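Local coordinates for protein uricase (Arthrobacter globiformis, PDB 2YZC) that catalyses the oxidation of uric acid by molecular oxygen to 5-hydroxyisourate, which is further processed to (S)-allantoin, at residues Q40-T45 against A110-W115; K129-T134 against A148-L153; R189-T194 against H292-N297; I240-M245 against E280-R285. One frame throughout, in Å; residues are numbered along the deposited sequence.

Contact 1 (Q40-T45 against A110-W115)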
loop_
_atom_site.group_PDB
_atom_site.type_symbol
_atom_site.label_atom_id
_atom_site.label_comp_id
_atom_site.label_asym_id
_atom_site.label_seq_id
_atom_site.Cartn_x
_atom_site.Cartn_y
_atom_site.Cartn_z
ATOM N N GLN A 40 18.194 -11.812 12.705
ATOM C CA GLN A 40 18.626 -10.792 11.750
ATOM C C GLN A 40 17.624 -10.944 10.605
ATOM O O GLN A 40 17.441 -12.037 10.072
ATOM C CB GLN A 40 20.069 -11.035 11.297
ATOM C CG GLN A 40 21.090 -10.652 12.376
ATOM C CD GLN A 40 22.507 -11.042 12.008
ATOM O OE1 GLN A 40 23.358 -10.190 11.744
ATOM N NE2 GLN A 40 22.765 -12.338 11.980
ATOM N N ASP A 41 16.960 -9.848 10.251
ATOM C CA ASP A 41 15.909 -9.869 9.233
ATOM C C ASP A 41 16.235 -8.848 8.142
ATOM O O ASP A 41 16.254 -7.649 8.410
ATOM C CB ASP A 41 14.580 -9.518 9.928
ATOM C CG ASP A 41 13.355 -9.838 9.088
ATOM O OD1 ASP A 41 13.495 -10.110 7.877
ATOM O OD2 ASP A 41 12.233 -9.805 9.655
ATOM N N LEU A 42 16.473 -9.328 6.920
ATOM C CA LEU A 42 16.832 -8.459 5.796
ATOM C C LEU A 42 16.022 -8.653 4.508
ATOM O O LEU A 42 15.468 -9.724 4.261
ATOM C CB LEU A 42 18.308 -8.664 5.423
ATOM C CG LEU A 42 19.417 -8.465 6.458
ATOM C CD1 LEU A 42 20.764 -8.858 5.839
ATOM C CD2 LEU A 42 19.440 -7.020 6.915
ATOM N N ASN A 43 15.977 -7.595 3.696
ATOM C CA ASN A 43 15.329 -7.610 2.385
ATOM C C ASN A 43 16.505 -7.216 1.486
ATOM O O ASN A 43 16.866 -6.039 1.412
ATOM C CB ASN A 43 14.225 -6.549 2.298
ATOM C CG ASN A 43 13.408 -6.660 1.021
ATOM O OD1 ASN A 43 12.754 -5.700 0.596
ATOM N ND2 ASN A 43 13.429 -7.835 0.408
ATOM N N VAL A 44 17.087 -8.202 0.805
ATOM C CA VAL A 44 18.279 -7.994 -0.023
ATOM C C VAL A 44 18.090 -7.912 -1.536
ATOM O O VAL A 44 17.320 -8.661 -2.127
ATOM C CB VAL A 44 19.310 -9.121 0.263
ATOM C CG1 VAL A 44 20.624 -8.847 -0.457
ATOM C CG2 VAL A 44 19.529 -9.247 1.777
ATOM N N THR A 45 18.824 -6.994 -2.156
ATOM C CA THR A 45 18.772 -6.819 -3.599
ATOM C C THR A 45 20.200 -6.859 -4.136
ATOM O O THR A 45 21.093 -6.200 -3.600
ATOM C CB THR A 45 18.118 -5.480 -3.978
ATOM O OG1 THR A 45 16.717 -5.528 -3.662
ATOM C CG2 THR A 45 18.297 -5.199 -5.473
ATOM N N ALA A 110 20.143 -3.430 1.013
ATOM C CA ALA A 110 19.331 -4.162 1.960
ATOM C C ALA A 110 18.601 -3.258 2.922
ATOM O O ALA A 110 19.049 -2.155 3.239
ATOM C CB ALA A 110 20.196 -5.145 2.749
ATOM N N GLN A 111 17.444 -3.737 3.348
ATOM C CA GLN A 111 16.644 -3.062 4.341
ATOM C C GLN A 111 16.810 -4.012 5.518
ATOM O O GLN A 111 16.857 -5.231 5.328
ATOM C CB GLN A 111 15.177 -2.997 3.915
ATOM C CG GLN A 111 14.890 -1.921 2.878
ATOM C CD GLN A 111 13.464 -1.976 2.369
ATOM O OE1 GLN A 111 12.878 -0.951 2.013
ATOM N NE2 GLN A 111 12.903 -3.170 2.319
ATOM N N GLN A 112 16.949 -3.459 6.718
ATOM C CA GLN A 112 17.098 -4.272 7.919
ATOM C C GLN A 112 15.904 -3.962 8.799
ATOM O O GLN A 112 15.609 -2.793 9.059
ATOM C CB GLN A 112 18.384 -3.920 8.670
ATOM C CG GLN A 112 18.634 -4.789 9.905
ATOM C CD GLN A 112 19.903 -4.405 10.643
ATOM O OE1 GLN A 112 20.890 -4.016 10.032
ATOM N NE2 GLN A 112 19.881 -4.526 11.967
ATOM N N PHE A 113 15.221 -5.013 9.244
ATOM C CA PHE A 113 14.046 -4.877 10.090
ATOM C C PHE A 113 14.402 -5.247 11.521
ATOM O O PHE A 113 15.051 -6.267 11.769
ATOM C CB PHE A 113 12.925 -5.772 9.561
ATOM C CG PHE A 113 12.636 -5.568 8.100
ATOM C CD1 PHE A 113 12.901 -6.572 7.178
ATOM C CD2 PHE A 113 12.144 -4.351 7.642
ATOM C CE1 PHE A 113 12.682 -6.368 5.813
ATOM C CE2 PHE A 113 11.921 -4.134 6.282
ATOM C CZ PHE A 113 12.193 -5.145 5.366
ATOM N N PHE A 114 13.972 -4.418 12.462
ATOM C CA PHE A 114 14.283 -4.649 13.864
ATOM C C PHE A 114 13.252 -5.462 14.629
ATOM O O PHE A 114 12.049 -5.375 14.370
ATOM C CB PHE A 114 14.507 -3.313 14.572
ATOM C CG PHE A 114 15.648 -2.515 14.000
ATOM C CD1 PHE A 114 15.408 -1.393 13.215
ATOM C CD2 PHE A 114 16.964 -2.912 14.217
ATOM C CE1 PHE A 114 16.466 -0.674 12.652
ATOM C CE2 PHE A 114 18.030 -2.203 13.657
ATOM C CZ PHE A 114 17.779 -1.083 12.875
ATOM N N TRP A 115 13.753 -6.248 15.580
ATOM C CA TRP A 115 12.930 -7.091 16.430
ATOM C C TRP A 115 13.331 -6.891 17.890
ATOM O O TRP A 115 14.504 -6.663 18.200
ATOM C CB TRP A 115 13.120 -8.571 16.080
ATOM C CG TRP A 115 12.564 -8.985 14.748
ATOM C CD1 TRP A 115 13.170 -8.870 13.529
ATOM C CD2 TRP A 115 11.285 -9.584 14.506
ATOM N NE1 TRP A 115 12.350 -9.362 12.544
ATOM C CE2 TRP A 115 11.186 -9.808 13.113
ATOM C CE3 TRP A 115 10.212 -9.954 15.330
ATOM C CZ2 TRP A 115 10.057 -10.387 12.524
ATOM C CZ3 TRP A 115 9.085 -10.530 14.741
ATOM C CH2 TRP A 115 9.018 -10.739 13.352
HETATM O O HOH W 1 17.371 -7.466 11.990
#
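Asp41 OD2 accepts the indole N-H of Trp115 at 2.9 Å from NE1, using the lone pair that faces away from OD1. The carboxylate is nearly coplanar with the indole, the planes 19° apart, and the oxygen lies in the ring plane, at the indole edge. A first torsion that sets CG anti to the backbone N (chi1 -165°) swings the carboxylate to this edge. Its other oxygen, OD1, forms a salt bridge with Arg26 on the neighbouring strand 13-31. The backbone of the same aspartate takes the N-H of Phe113 on its O at 3.0 Å, an almost straight bond. On the return side a water bridges the two backbones, accepting from Asp41 N and donating to Phe113 O. Farther along, Asn43 and Gln111 exchange two regular backbone bonds. This is an antiparallel pairing of strands 38-50 and 103-117 in the first half of the tandem T-fold of uricases, where helices cover one face of the sheet. Away from those helices, the Phe113 ring turns its CD1 edge to Asp41 OD1 at 3.7 Å, with ring and carboxylate planes 75° apart. Its CE1 also meets Asn43 CB at 3.8 Å, and the side chains of Asn43 and Gln111 run side by side in the same direction. Toward helix 85-99 the contact is leaner: Leu42 CD2 rests on Gln112 CB at 3.7 Å, while the Gln112 amide reaches Thr85 through OE1. Val44 CG2 and Ala110 CB are looser neighbours, 4.3 Å apart, with Leu89 of the helix packed on the alanine.

Contact 2 (K129-T134 against A148-L153)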
loop_
_atom_site.group_PDB
_atom_site.type_symbol
_atom_site.label_atom_id
_atom_site.label_comp_id
_atom_site.label_asym_id
_atom_site.label_seq_id
_atom_site.Cartn_x
_atom_site.Cartn_y
_atom_site.Cartn_z
ATOM N N LYS A 129 8.460 -1.769 14.323
ATOM C CA LYS A 129 8.205 -1.203 13.001
ATOM C C LYS A 129 8.385 0.308 12.907
ATOM O O LYS A 129 8.079 0.904 11.876
ATOM C CB LYS A 129 6.779 -1.554 12.569
ATOM C CG LYS A 129 6.446 -3.048 12.610
ATOM C CD LYS A 129 5.046 -3.308 12.062
ATOM C CE LYS A 129 4.734 -4.801 11.979
ATOM N NZ LYS A 129 3.338 -5.040 11.508
ATOM N N SER A 130 8.899 0.921 13.966
ATOM C CA SER A 130 9.046 2.374 13.993
ATOM C C SER A 130 10.102 2.984 13.083
ATOM O O SER A 130 10.137 4.196 12.903
ATOM C CB SER A 130 9.253 2.828 15.434
ATOM O OG SER A 130 8.143 2.401 16.208
ATOM N N GLU A 131 10.954 2.143 12.507
ATOM C CA GLU A 131 11.981 2.611 11.589
ATOM C C GLU A 131 12.556 1.421 10.839
ATOM O O GLU A 131 12.463 0.288 11.298
ATOM C CB GLU A 131 13.108 3.317 12.341
ATOM C CG GLU A 131 13.960 2.381 13.176
ATOM C CD GLU A 131 14.898 3.117 14.106
ATOM O OE1 GLU A 131 14.403 3.905 14.945
ATOM O OE2 GLU A 131 16.126 2.906 13.999
ATOM N N VAL A 132 13.144 1.698 9.682
ATOM C CA VAL A 132 13.773 0.681 8.863
ATOM C C VAL A 132 15.163 1.206 8.535
ATOM O O VAL A 132 15.325 2.373 8.160
ATOM C CB VAL A 132 13.004 0.438 7.550
ATOM C CG1 VAL A 132 13.783 -0.523 6.664
ATOM C CG2 VAL A 132 11.618 -0.147 7.855
ATOM N N ARG A 133 16.160 0.344 8.698
ATOM C CA ARG A 133 17.544 0.700 8.421
ATOM C C ARG A 133 17.908 0.225 7.018
ATOM O O ARG A 133 17.492 -0.858 6.594
ATOM C CB ARG A 133 18.452 0.052 9.468
ATOM C CG ARG A 133 19.948 0.139 9.187
ATOM C CD ARG A 133 20.725 -0.426 10.368
ATOM N NE ARG A 133 22.150 -0.559 10.085
ATOM C CZ ARG A 133 23.042 -1.030 10.951
ATOM N NH1 ARG A 133 22.657 -1.410 12.164
ATOM N NH2 ARG A 133 24.317 -1.142 10.597
ATOM N N THR A 134 18.678 1.037 6.298
ATOM C CA THR A 134 19.070 0.684 4.945
ATOM C C THR A 134 20.578 0.757 4.745
ATOM O O THR A 134 21.286 1.448 5.475
ATOM C CB THR A 134 18.411 1.622 3.907
ATOM O OG1 THR A 134 18.931 2.951 4.062
ATOM C CG2 THR A 134 16.902 1.655 4.096
ATOM N N ALA A 148 24.579 4.308 4.209
ATOM C CA ALA A 148 23.656 3.740 5.185
ATOM C C ALA A 148 22.530 4.746 5.354
ATOM O O ALA A 148 22.682 5.911 5.005
ATOM C CB ALA A 148 24.362 3.505 6.526
ATOM N N GLY A 149 21.392 4.307 5.875
ATOM C CA GLY A 149 20.305 5.245 6.042
ATOM C C GLY A 149 19.211 4.768 6.965
ATOM O O GLY A 149 19.257 3.661 7.506
ATOM N N ILE A 150 18.223 5.629 7.149
ATOM C CA ILE A 150 17.088 5.313 7.992
ATOM C C ILE A 150 15.857 5.852 7.283
ATOM O O ILE A 150 15.927 6.860 6.576
ATOM C CB ILE A 150 17.229 5.969 9.384
ATOM C CG1 ILE A 150 16.078 5.527 10.294
ATOM C CG2 ILE A 150 17.246 7.483 9.246
ATOM C CD1 ILE A 150 16.254 5.951 11.740
ATOM N N GLU A 151 14.735 5.165 7.442
ATOM C CA GLU A 151 13.504 5.613 6.819
ATOM C C GLU A 151 12.320 5.153 7.650
ATOM O O GLU A 151 12.469 4.317 8.542
ATOM C CB GLU A 151 13.400 5.073 5.387
ATOM C CG GLU A 151 13.364 3.559 5.268
ATOM C CD GLU A 151 13.566 3.089 3.833
ATOM O OE1 GLU A 151 13.270 1.910 3.534
ATOM O OE2 GLU A 151 14.032 3.898 3.004
ATOM N N GLY A 152 11.159 5.738 7.378
ATOM C CA GLY A 152 9.951 5.362 8.091
ATOM C C GLY A 152 9.885 5.794 9.542
ATOM O O GLY A 152 9.040 5.310 10.294
ATOM N N LEU A 153 10.772 6.697 9.944
ATOM C CA LEU A 153 10.791 7.187 11.317
ATOM C C LEU A 153 10.033 8.511 11.404
ATOM O O LEU A 153 10.578 9.575 11.106
ATOM C CB LEU A 153 12.232 7.375 11.788
ATOM C CG LEU A 153 12.430 7.959 13.189
ATOM C CD1 LEU A 153 11.665 7.151 14.222
ATOM C CD2 LEU A 153 13.917 7.972 13.508
HETATM O O HOH W 2 9.138 2.563 9.912
#
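Ser130 O, where the chain turns its corner, receives a CA-H...O contact from Leu153 CA at 3.4 Å. Beside it a water donates to both Lys129 O and Gly152 O, linking the two backbones. The lysine amine itself crosses to Gly152 O and Thr154 OG1 of the second subunit. Glu131 then runs out extended past Ile150, bringing OE2 to 3.8 Å from CD1; its carboxylate ends on Tyr203 and Arg207 of helix 199-216. At Val132 regular pairing begins, with two backbone bonds of 2.9 Å, Val132 N to Glu151 O and Glu151 N to Val132 O. These strands form the hairpin 131-140/143-157, which carries the antiparallel sheet from the first T-fold half of the chain into the second. Arg133 sits opposite Ile150 in a non-hydrogen-bonded pair, and its straight side chain leads the guanidinium off to salt bridges with Asp200 and Glu86. Thr134 and Gly149 exchange two backbone bonds of 2.9 Å, Thr134 N to Gly149 O and Gly149 N to Thr134 O. The threonine hydroxyl, placed between backbone N and carbonyl carbon (chi1 67°), presses OG1 to 3.3 Å from Gly149 CA, tight packing against a residue without a side chain. Thr134 CG2 meets Glu151 CD at 3.6 Å, the two side chains crossing at about a right angle. Glu151 OE2 is in turn drawn into a salt bridge with Arg189.

Contact 3 (R189-T194 against H292-N297)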
loop_
_atom_site.group_PDB
_atom_site.type_symbol
_atom_site.label_atom_id
_atom_site.label_comp_id
_atom_site.label_asym_id
_atom_site.label_seq_id
_atom_site.Cartn_x
_atom_site.Cartn_y
_atom_site.Cartn_z
ATOM N N ARG A 189 20.153 9.522 4.412
ATOM C CA ARG A 189 21.144 8.602 3.887
ATOM C C ARG A 189 22.499 9.293 3.939
ATOM O O ARG A 189 22.633 10.452 3.540
ATOM C CB ARG A 189 20.772 8.199 2.460
ATOM C CG ARG A 189 19.700 7.119 2.438
ATOM C CD ARG A 189 19.034 6.980 1.090
ATOM N NE ARG A 189 18.105 5.851 1.064
ATOM C CZ ARG A 189 17.113 5.662 1.931
ATOM N NH1 ARG A 189 16.902 6.527 2.917
ATOM N NH2 ARG A 189 16.321 4.604 1.809
ATOM N N TRP A 190 23.490 8.585 4.468
ATOM C CA TRP A 190 24.829 9.141 4.592
ATOM C C TRP A 190 25.881 8.226 3.967
ATOM O O TRP A 190 25.808 6.993 4.064
ATOM C CB TRP A 190 25.131 9.434 6.073
ATOM C CG TRP A 190 24.952 8.261 7.003
ATOM C CD1 TRP A 190 25.921 7.396 7.423
ATOM C CD2 TRP A 190 23.737 7.843 7.645
ATOM N NE1 TRP A 190 25.391 6.470 8.288
ATOM C CE2 TRP A 190 24.053 6.719 8.442
ATOM C CE3 TRP A 190 22.416 8.308 7.626
ATOM C CZ2 TRP A 190 23.094 6.052 9.217
ATOM C CZ3 TRP A 190 21.459 7.641 8.399
ATOM C CH2 TRP A 190 21.807 6.526 9.182
ATOM N N ARG A 191 26.849 8.844 3.300
ATOM C CA ARG A 191 27.908 8.110 2.625
ATOM C C ARG A 191 29.198 8.087 3.436
ATOM O O ARG A 191 29.696 9.129 3.854
ATOM C CB ARG A 191 28.184 8.735 1.256
ATOM C CG ARG A 191 29.301 8.045 0.469
ATOM C CD ARG A 191 29.410 8.610 -0.943
ATOM N NE ARG A 191 29.920 9.979 -0.970
ATOM C CZ ARG A 191 31.197 10.304 -0.777
ATOM N NH1 ARG A 191 32.097 9.360 -0.538
ATOM N NH2 ARG A 191 31.578 11.573 -0.830
ATOM N N TYR A 192 29.732 6.888 3.652
ATOM C CA TYR A 192 30.969 6.731 4.397
ATOM C C TYR A 192 32.143 6.939 3.449
ATOM O O TYR A 192 32.063 6.589 2.274
ATOM C CB TYR A 192 31.042 5.329 5.005
ATOM C CG TYR A 192 29.994 5.067 6.066
ATOM C CD1 TYR A 192 29.931 5.850 7.217
ATOM C CD2 TYR A 192 29.079 4.023 5.930
ATOM C CE1 TYR A 192 28.987 5.601 8.212
ATOM C CE2 TYR A 192 28.129 3.762 6.921
ATOM C CZ TYR A 192 28.092 4.556 8.058
ATOM O OH TYR A 192 27.170 4.305 9.045
ATOM N N ASN A 193 33.230 7.515 3.952
ATOM C CA ASN A 193 34.404 7.730 3.115
ATOM C C ASN A 193 35.408 6.592 3.296
ATOM O O ASN A 193 36.526 6.644 2.779
ATOM C CB ASN A 193 35.054 9.086 3.431
ATOM C CG ASN A 193 35.252 9.317 4.914
ATOM O OD1 ASN A 193 35.030 10.424 5.411
ATOM N ND2 ASN A 193 35.682 8.288 5.627
ATOM N N THR A 194 34.985 5.561 4.025
ATOM C CA THR A 194 35.814 4.389 4.289
ATOM C C THR A 194 34.925 3.221 4.701
ATOM O O THR A 194 33.844 3.432 5.246
ATOM C CB THR A 194 36.810 4.647 5.433
ATOM O OG1 THR A 194 37.522 3.439 5.722
ATOM C CG2 THR A 194 36.074 5.103 6.691
ATOM N N HIS A 292 29.058 11.811 -6.041
ATOM C CA HIS A 292 29.450 10.411 -6.071
ATOM C C HIS A 292 28.403 9.633 -6.860
ATOM O O HIS A 292 27.203 9.809 -6.651
ATOM C CB HIS A 292 29.554 9.843 -4.657
ATOM C CG HIS A 292 30.246 8.519 -4.603
ATOM N ND1 HIS A 292 31.503 8.357 -4.058
ATOM C CD2 HIS A 292 29.884 7.306 -5.084
ATOM C CE1 HIS A 292 31.885 7.101 -4.207
ATOM N NE2 HIS A 292 30.922 6.444 -4.828
ATOM N N PRO A 293 28.845 8.766 -7.787
ATOM C CA PRO A 293 27.967 7.948 -8.629
ATOM C C PRO A 293 26.952 7.077 -7.886
ATOM O O PRO A 293 25.907 6.739 -8.436
ATOM C CB PRO A 293 28.954 7.106 -9.434
ATOM C CG PRO A 293 30.124 8.017 -9.574
ATOM C CD PRO A 293 30.253 8.584 -8.181
ATOM N N ILE A 294 27.252 6.718 -6.642
ATOM C CA ILE A 294 26.344 5.872 -5.871
ATOM C C ILE A 294 24.965 6.509 -5.687
ATOM O O ILE A 294 23.967 5.810 -5.503
ATOM C CB ILE A 294 26.943 5.532 -4.478
ATOM C CG1 ILE A 294 26.150 4.396 -3.826
ATOM C CG2 ILE A 294 26.922 6.766 -3.577
ATOM C CD1 ILE A 294 26.863 3.760 -2.647
ATOM N N TRP A 295 24.903 7.834 -5.750
ATOM C CA TRP A 295 23.635 8.531 -5.578
ATOM C C TRP A 295 22.707 8.405 -6.779
ATOM O O TRP A 295 21.499 8.596 -6.656
ATOM C CB TRP A 295 23.884 10.010 -5.267
ATOM C CG TRP A 295 24.561 10.228 -3.946
ATOM C CD1 TRP A 295 25.790 10.782 -3.733
ATOM C CD2 TRP A 295 24.041 9.893 -2.654
ATOM N NE1 TRP A 295 26.067 10.815 -2.388
ATOM C CE2 TRP A 295 25.010 10.277 -1.702
ATOM C CE3 TRP A 295 22.846 9.307 -2.207
ATOM C CZ2 TRP A 295 24.824 10.096 -0.328
ATOM C CZ3 TRP A 295 22.660 9.126 -0.837
ATOM C CH2 TRP A 295 23.646 9.521 0.086
ATOM N N SER A 296 23.267 8.070 -7.935
ATOM C CA SER A 296 22.470 7.931 -9.149
ATOM C C SER A 296 21.611 6.670 -9.138
ATOM O O SER A 296 20.495 6.666 -9.664
ATOM C CB SER A 296 23.383 7.924 -10.375
ATOM O OG SER A 296 24.139 9.120 -10.436
ATOM N N ASN A 297 22.134 5.603 -8.538
ATOM C CA ASN A 297 21.422 4.329 -8.450
ATOM C C ASN A 297 21.286 3.637 -9.806
ATOM O O ASN A 297 21.516 2.409 -9.862
ATOM C CB ASN A 297 20.039 4.537 -7.819
#
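A side-chain packing contact without a direct hydrogen bond joins Arg189 and Arg191, near the end of strand 182-192, to His292, Ile294 and Trp295 in the C-terminal tail. The tail forms a short 3-10 turn, with Trp295 N bonded to His292 O, and its side chains lie on the strand. The extended first two torsions of Arg191 (chi1 179°, chi2 173°) carry CD over the face of the His292 ring, a CH-pi contact of 4.0 Å from CD to the ring centroid. A bend at the third torsion turns NE and the guanidinium from there. The guanidinium is displaced past the ring, the planes 24° apart, and only the ND1 corner of the imidazole comes over its face, 3.4 Å from the plane and near the rim. Ile294 CG2 backs the same arginine, 4.1 Å from CD, and also sits over one face of the Trp295 ring. The far end of that indole reaches the backbone: CH2 is 3.7 Å from Arg189 O. Arg189 CB meets CZ3 at the ring edge, 3.9 Å away, and CZ2 touches Arg191 CB. The polar ends share one acceptor, since both Arg191 NE and Trp295 NE1 bind Glu242 OE1 on the next strand, while Lys244 makes a cation-pi contact with the indole. Trp190 and Tyr192 point the other way, toward helix 199-216, so the tail covers the sheet face turned from the helices, in keeping with the layered T-fold of uricases.

Contact 4 (I240-M245 against E280-R285)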
loop_
_atom_site.group_PDB
_atom_site.type_symbol
_atom_site.label_atom_id
_atom_site.label_comp_id
_atom_site.label_asym_id
_atom_site.label_seq_id
_atom_site.Cartn_x
_atom_site.Cartn_y
_atom_site.Cartn_z
ATOM N N ILE A 240 32.017 10.043 7.821
ATOM C CA ILE A 240 30.917 10.423 6.943
ATOM C C ILE A 240 31.270 11.660 6.119
ATOM O O ILE A 240 31.663 12.688 6.663
ATOM C CB ILE A 240 29.622 10.697 7.755
ATOM C CG1 ILE A 240 29.181 9.414 8.475
ATOM C CG2 ILE A 240 28.526 11.204 6.823
ATOM C CD1 ILE A 240 27.916 9.571 9.338
ATOM N N ASP A 241 31.135 11.557 4.800
ATOM C CA ASP A 241 31.439 12.689 3.924
ATOM C C ASP A 241 30.233 13.557 3.613
ATOM O O ASP A 241 30.372 14.748 3.322
ATOM C CB ASP A 241 32.045 12.201 2.611
ATOM C CG ASP A 241 33.556 12.287 2.604
ATOM O OD1 ASP A 241 34.134 12.664 3.646
ATOM O OD2 ASP A 241 34.159 11.977 1.556
ATOM N N GLU A 242 29.047 12.966 3.664
ATOM C CA GLU A 242 27.844 13.717 3.368
ATOM C C GLU A 242 26.598 12.969 3.800
ATOM O O GLU A 242 26.593 11.747 3.914
ATOM C CB GLU A 242 27.755 13.999 1.868
ATOM C CG GLU A 242 27.908 12.747 1.011
ATOM C CD GLU A 242 27.728 13.024 -0.466
ATOM O OE1 GLU A 242 28.140 12.173 -1.285
ATOM O OE2 GLU A 242 27.165 14.089 -0.805
ATOM N N ILE A 243 25.544 13.725 4.048
ATOM C CA ILE A 243 24.279 13.134 4.437
ATOM C C ILE A 243 23.207 13.861 3.651
ATOM O O ILE A 243 23.246 15.086 3.505
ATOM C CB ILE A 243 24.031 13.272 5.956
ATOM C CG1 ILE A 243 22.670 12.662 6.315
ATOM C CG2 ILE A 243 24.095 14.735 6.372
ATOM C CD1 ILE A 243 22.409 12.578 7.798
ATOM N N LYS A 244 22.271 13.096 3.107
ATOM C CA LYS A 244 21.182 13.661 2.335
ATOM C C LYS A 244 19.896 13.346 3.062
ATOM O O LYS A 244 19.728 12.243 3.576
ATOM C CB LYS A 244 21.128 13.048 0.938
ATOM C CG LYS A 244 22.316 13.388 0.061
ATOM C CD LYS A 244 22.104 12.891 -1.355
ATOM C CE LYS A 244 23.136 13.487 -2.299
ATOM N NZ LYS A 244 22.825 13.138 -3.710
ATOM N N MET A 245 18.995 14.317 3.105
ATOM C CA MET A 245 17.720 14.107 3.764
ATOM C C MET A 245 16.571 14.557 2.882
ATOM O O MET A 245 16.697 15.495 2.089
ATOM C CB MET A 245 17.680 14.861 5.091
ATOM C CG MET A 245 18.623 14.300 6.132
ATOM S SD MET A 245 18.790 15.393 7.549
ATOM C CE MET A 245 20.201 16.332 7.045
ATOM N N GLU A 280 14.282 19.022 0.836
ATOM C CA GLU A 280 15.401 18.100 0.675
ATOM C C GLU A 280 16.734 18.825 0.535
ATOM O O GLU A 280 16.807 19.919 -0.032
ATOM C CB GLU A 280 15.166 17.223 -0.557
ATOM C CG GLU A 280 13.691 16.900 -0.805
ATOM C CD GLU A 280 13.482 15.876 -1.904
ATOM O OE1 GLU A 280 13.654 14.671 -1.632
ATOM O OE2 GLU A 280 13.153 16.276 -3.041
ATOM N N ALA A 281 17.795 18.206 1.041
ATOM C CA ALA A 281 19.109 18.819 0.959
ATOM C C ALA A 281 20.244 17.863 1.270
ATOM O O ALA A 281 20.060 16.826 1.910
ATOM C CB ALA A 281 19.189 20.013 1.894
ATOM N N THR A 282 21.424 18.248 0.799
ATOM C CA THR A 282 22.647 17.500 1.010
ATOM C C THR A 282 23.546 18.377 1.876
ATOM O O THR A 282 23.785 19.543 1.548
ATOM C CB THR A 282 23.388 17.238 -0.315
ATOM O OG1 THR A 282 22.522 16.564 -1.236
ATOM C CG2 THR A 282 24.623 16.383 -0.068
ATOM N N ILE A 283 24.016 17.828 2.988
ATOM C CA ILE A 283 24.924 18.544 3.873
ATOM C C ILE A 283 26.250 17.811 3.679
ATOM O O ILE A 283 26.333 16.604 3.915
ATOM C CB ILE A 283 24.472 18.451 5.342
ATOM C CG1 ILE A 283 23.089 19.084 5.505
ATOM C CG2 ILE A 283 25.466 19.158 6.242
ATOM C CD1 ILE A 283 23.043 20.563 5.164
ATOM N N GLN A 284 27.275 18.535 3.234
ATOM C CA GLN A 284 28.574 17.930 2.956
ATOM C C GLN A 284 29.755 18.446 3.767
ATOM O O GLN A 284 29.738 19.562 4.286
ATOM C CB GLN A 284 28.914 18.107 1.473
ATOM C CG GLN A 284 28.053 17.320 0.511
ATOM C CD GLN A 284 28.465 17.522 -0.938
ATOM O OE1 GLN A 284 28.144 16.709 -1.809
ATOM N NE2 GLN A 284 29.171 18.618 -1.206
ATOM N N ARG A 285 30.784 17.611 3.867
ATOM C CA ARG A 285 32.010 17.989 4.552
ATOM C C ARG A 285 32.719 18.844 3.499
ATOM O O ARG A 285 32.831 18.435 2.343
ATOM C CB ARG A 285 32.837 16.741 4.877
ATOM C CG ARG A 285 34.099 17.000 5.683
ATOM C CD ARG A 285 34.823 15.688 5.996
ATOM N NE ARG A 285 34.028 14.821 6.862
ATOM C CZ ARG A 285 33.798 15.060 8.151
ATOM N NH1 ARG A 285 34.309 16.139 8.728
ATOM N NH2 ARG A 285 33.044 14.228 8.860
#
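Ile240 O is gripped side-on by the guanidinium of Arg285, with NH2 at 3.0 Å and NE at 3.2 Å from the same oxygen. The arginine bends back at its third torsion (chi3 -65°) to bring both nitrogens there, and NH2 has a second acceptor in Ile234 O of helix 222-236. Asp241 OD1 comes up at the guanidinium edge, but at 3.9 Å from NE the ion pair is long. The contact is an antiparallel pairing within the second T-fold half, and strand 276-285 carries the sheet across the subunit interface by pairing with a strand of the third subunit. Within the chain, Ile243 and Ile283 exchange two backbone bonds, Ile283 N to Ile243 O measuring 2.9 Å, as do Met245 and Ala281. On the helix-covered face Ile243 and Ile283 lie side by side, CG2 of the former 3.9 Å from CB of the latter, and Met245 CE reaches Ile283 CG1. The other face carries longer polar chains: Glu242 CB packs on Gln284 CG at 3.6 Å, its OE1 turned to strand 182-192 and the C-terminal tail. At one end Glu280 OE1 binds Ser246, and OE2 binds Gln19 of the third subunit; this side chain is about 10 Å from the bound allantoate. Beside Thr282, the extended Lys244 brings its CE methylene to 3.3 Å from OG1.

How the contacts relate
Contacts 1, 2 and 4 are antiparallel strand pairings in one curved sheet, whereas contact 3 lays a C-terminal turn on it through side chains. Contacts 2 and 3 are the more buried; contacts 1 and 4, on opposite sides of the chain's centre, are partly buried, and contact 4 continues into another subunit. Strands 103-117 and 131-140 connect contacts 1 and 2 by a probable hydrogen bond from Gln112 N to Arg133 O. Strand 182-192 then bridges contact 2 to contact 3, and a probable hydrogen bond from Lys244 N to Arg189 O ties contact 3 to contact 4. Acidic residues recur in each pairing, bound largely by arginines from adjoining strands or helices.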